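Local coordinates for protein putative Zn-dependent exopeptidase (Bacteroides vulgatus ATCC 8482, PDB 3GUX) that probably acts as a zinc-dependent exopeptidase of peptidase family M28, removing residues from the amino end of peptides as an aminopeptidase, at residues A[43-48]-A[81-86]. Residues are numbered along the deposited sequence; the frame is centred on the assembly and turned at random.
Sequences VPNTQA and ILKSRN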
loop_
_atom_site.group_PDB
_atom_site.type_symbol
_atom_site.label_atom_id
_atom_site.label_comp_id
_atom_site.label_asym_id
_atom_site.label_seq_id
_atom_site.Cartn_x
_atom_site.Cartn_y
_atom_site.Cartn_z
ATOM N N VAL A 43 3.570 9.562 14.753
ATOM C CA VAL A 43 5.017 9.730 14.799
ATOM C C VAL A 43 5.622 8.569 15.573
ATOM O O VAL A 43 5.165 8.263 16.665
ATOM C CB VAL A 43 5.400 11.062 15.425
ATOM C CG1 VAL A 43 6.929 11.184 15.572
ATOM C CG2 VAL A 43 4.771 12.204 14.585
ATOM N N PRO A 44 6.638 7.899 14.988
ATOM C CA PRO A 44 7.373 6.826 15.656
ATOM C C PRO A 44 7.662 7.192 17.099
ATOM O O PRO A 44 7.919 8.397 17.396
ATOM C CB PRO A 44 8.674 6.780 14.864
ATOM C CG PRO A 44 8.202 7.024 13.500
ATOM C CD PRO A 44 7.201 8.138 13.649
ATOM N N ASN A 45 7.566 6.183 17.981
ATOM C CA ASN A 45 7.774 6.306 19.416
ATOM C C ASN A 45 6.732 7.193 20.138
ATOM O O ASN A 45 7.038 7.748 21.188
ATOM C CB ASN A 45 9.204 6.781 19.790
ATOM C CG ASN A 45 10.285 5.744 19.521
ATOM O OD1 ASN A 45 10.026 4.555 19.416
ATOM N ND2 ASN A 45 11.531 6.218 19.418
ATOM N N THR A 46 5.512 7.332 19.604
ATOM C CA THR A 46 4.491 8.094 20.336
ATOM C C THR A 46 3.293 7.179 20.667
ATOM O O THR A 46 3.103 6.117 20.048
ATOM C CB THR A 46 4.019 9.336 19.539
ATOM O OG1 THR A 46 3.346 8.911 18.359
ATOM C CG2 THR A 46 5.231 10.269 19.145
ATOM N N GLN A 47 2.491 7.631 21.617
ATOM C CA GLN A 47 1.262 6.948 22.040
ATOM C C GLN A 47 0.294 6.882 20.823
ATOM O O GLN A 47 -0.360 5.846 20.593
ATOM C CB GLN A 47 0.642 7.694 23.218
ATOM C CG GLN A 47 -0.420 6.932 24.050
ATOM N N ALA A 48 0.220 7.964 20.037
ATOM C CA ALA A 48 -0.655 7.968 18.859
ATOM C C ALA A 48 -0.294 6.831 17.915
ATOM O O ALA A 48 -1.165 6.118 17.425
ATOM C CB ALA A 48 -0.559 9.286 18.122
ATOM N N ILE A 81 16.244 5.230 18.362
ATOM C CA ILE A 81 15.829 3.853 18.214
ATOM C C ILE A 81 14.291 3.868 18.103
ATOM O O ILE A 81 13.604 4.075 19.099
ATOM C CB ILE A 81 16.235 3.020 19.414
ATOM C CG1 ILE A 81 17.743 2.956 19.572
ATOM C CG2 ILE A 81 15.713 1.586 19.281
ATOM C CD1 ILE A 81 18.134 2.477 20.972
ATOM N N LEU A 82 13.765 3.643 16.894
ATOM C CA LEU A 82 12.330 3.621 16.609
ATOM C C LEU A 82 11.783 2.238 16.947
ATOM O O LEU A 82 12.283 1.225 16.455
ATOM C CB LEU A 82 12.058 3.908 15.134
ATOM C CG LEU A 82 12.676 5.203 14.565
ATOM C CD1 LEU A 82 12.355 5.302 13.065
ATOM C CD2 LEU A 82 12.237 6.448 15.309
ATOM N N LYS A 83 10.827 2.203 17.863
ATOM C CA LYS A 83 10.161 0.979 18.283
ATOM C C LYS A 83 9.135 0.733 17.178
ATOM O O LYS A 83 7.957 1.089 17.273
ATOM C CB LYS A 83 9.535 1.153 19.645
ATOM C CG LYS A 83 10.557 1.473 20.771
ATOM C CD LYS A 83 11.621 0.385 21.006
ATOM C CE LYS A 83 11.048 -0.985 21.390
ATOM N NZ LYS A 83 12.109 -1.963 21.823
ATOM N N SER A 84 9.643 0.136 16.111
ATOM C CA SER A 84 8.937 -0.020 14.847
ATOM C C SER A 84 8.024 -1.245 14.800
ATOM O O SER A 84 8.199 -2.226 15.523
ATOM C CB SER A 84 10.014 -0.034 13.735
ATOM O OG SER A 84 9.538 0.381 12.465
ATOM N N ARG A 85 6.976 -1.160 13.992
ATOM C CA ARG A 85 6.057 -2.272 13.826
ATOM C C ARG A 85 5.484 -2.364 12.418
ATOM O O ARG A 85 4.528 -1.654 12.099
ATOM C CB ARG A 85 4.911 -2.136 14.816
ATOM C CG ARG A 85 3.945 -3.304 14.732
ATOM C CD ARG A 85 2.708 -3.091 15.517
ATOM N NE ARG A 85 1.867 -4.279 15.382
ATOM C CZ ARG A 85 0.738 -4.485 16.040
ATOM N NH1 ARG A 85 0.289 -3.559 16.899
ATOM N NH2 ARG A 85 0.060 -5.630 15.844
ATOM N N ASN A 86 6.063 -3.228 11.579
ATOM C CA ASN A 86 5.494 -3.489 10.251
ATOM C C ASN A 86 4.302 -4.427 10.468
ATOM O O ASN A 86 4.421 -5.395 11.201
ATOM C CB ASN A 86 6.493 -4.171 9.312
ATOM C CG ASN A 86 7.576 -3.252 8.809
ATOM O OD1 ASN A 86 7.391 -2.043 8.695
ATOM N ND2 ASN A 86 8.733 -3.838 8.477
HETATM O O HOH W 1 7.770 3.540 16.643
#
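Asn45 carries this contact by setting its side-chain amide against the backbone of strand 81-91, where it bonds on both sides of Leu82. OD1 of Asn45 accepts from Lys83 N at 2.9 Å, nearly straight at 170°, while its ND2 donates to Ile81 O at 3.0 Å. That second acceptor lies almost in the amide plane of Asn45, although ND2 stands above the carbonyl plane of Ile81, off its lone pairs. Two bonds in opposite senses fix the rotation of the amide, which thus imitates one residue's C=O and N-H in a parallel neighbouring strand. A chi1 of -70° turns CG anti to the carbonyl carbon and brings the amide to the strand. A water accepts from Asn45 N and donates to Lys83 O, adding a third, indirect link.

Tight apolar packing is confined to the buried side, where Pro44 CB meets Leu82 CD2 at 3.6 Å. On the exposed side, CG of Lys83 passes Asn45 OD1 at 3.4 Å before the bent chain leads away to a salt bridge with Asp73.

Asn45 occupies the third position of a type II turn, Val43 to Thr46, with a positive phi of 65°; Thr46 then N-caps helix 47-62. The contact therefore ties the turn leading into that helix to the start of strand 81-91, whose backbone also pairs with edge strand 66-75, while Leu82 packs against Leu180 of helix 180-187.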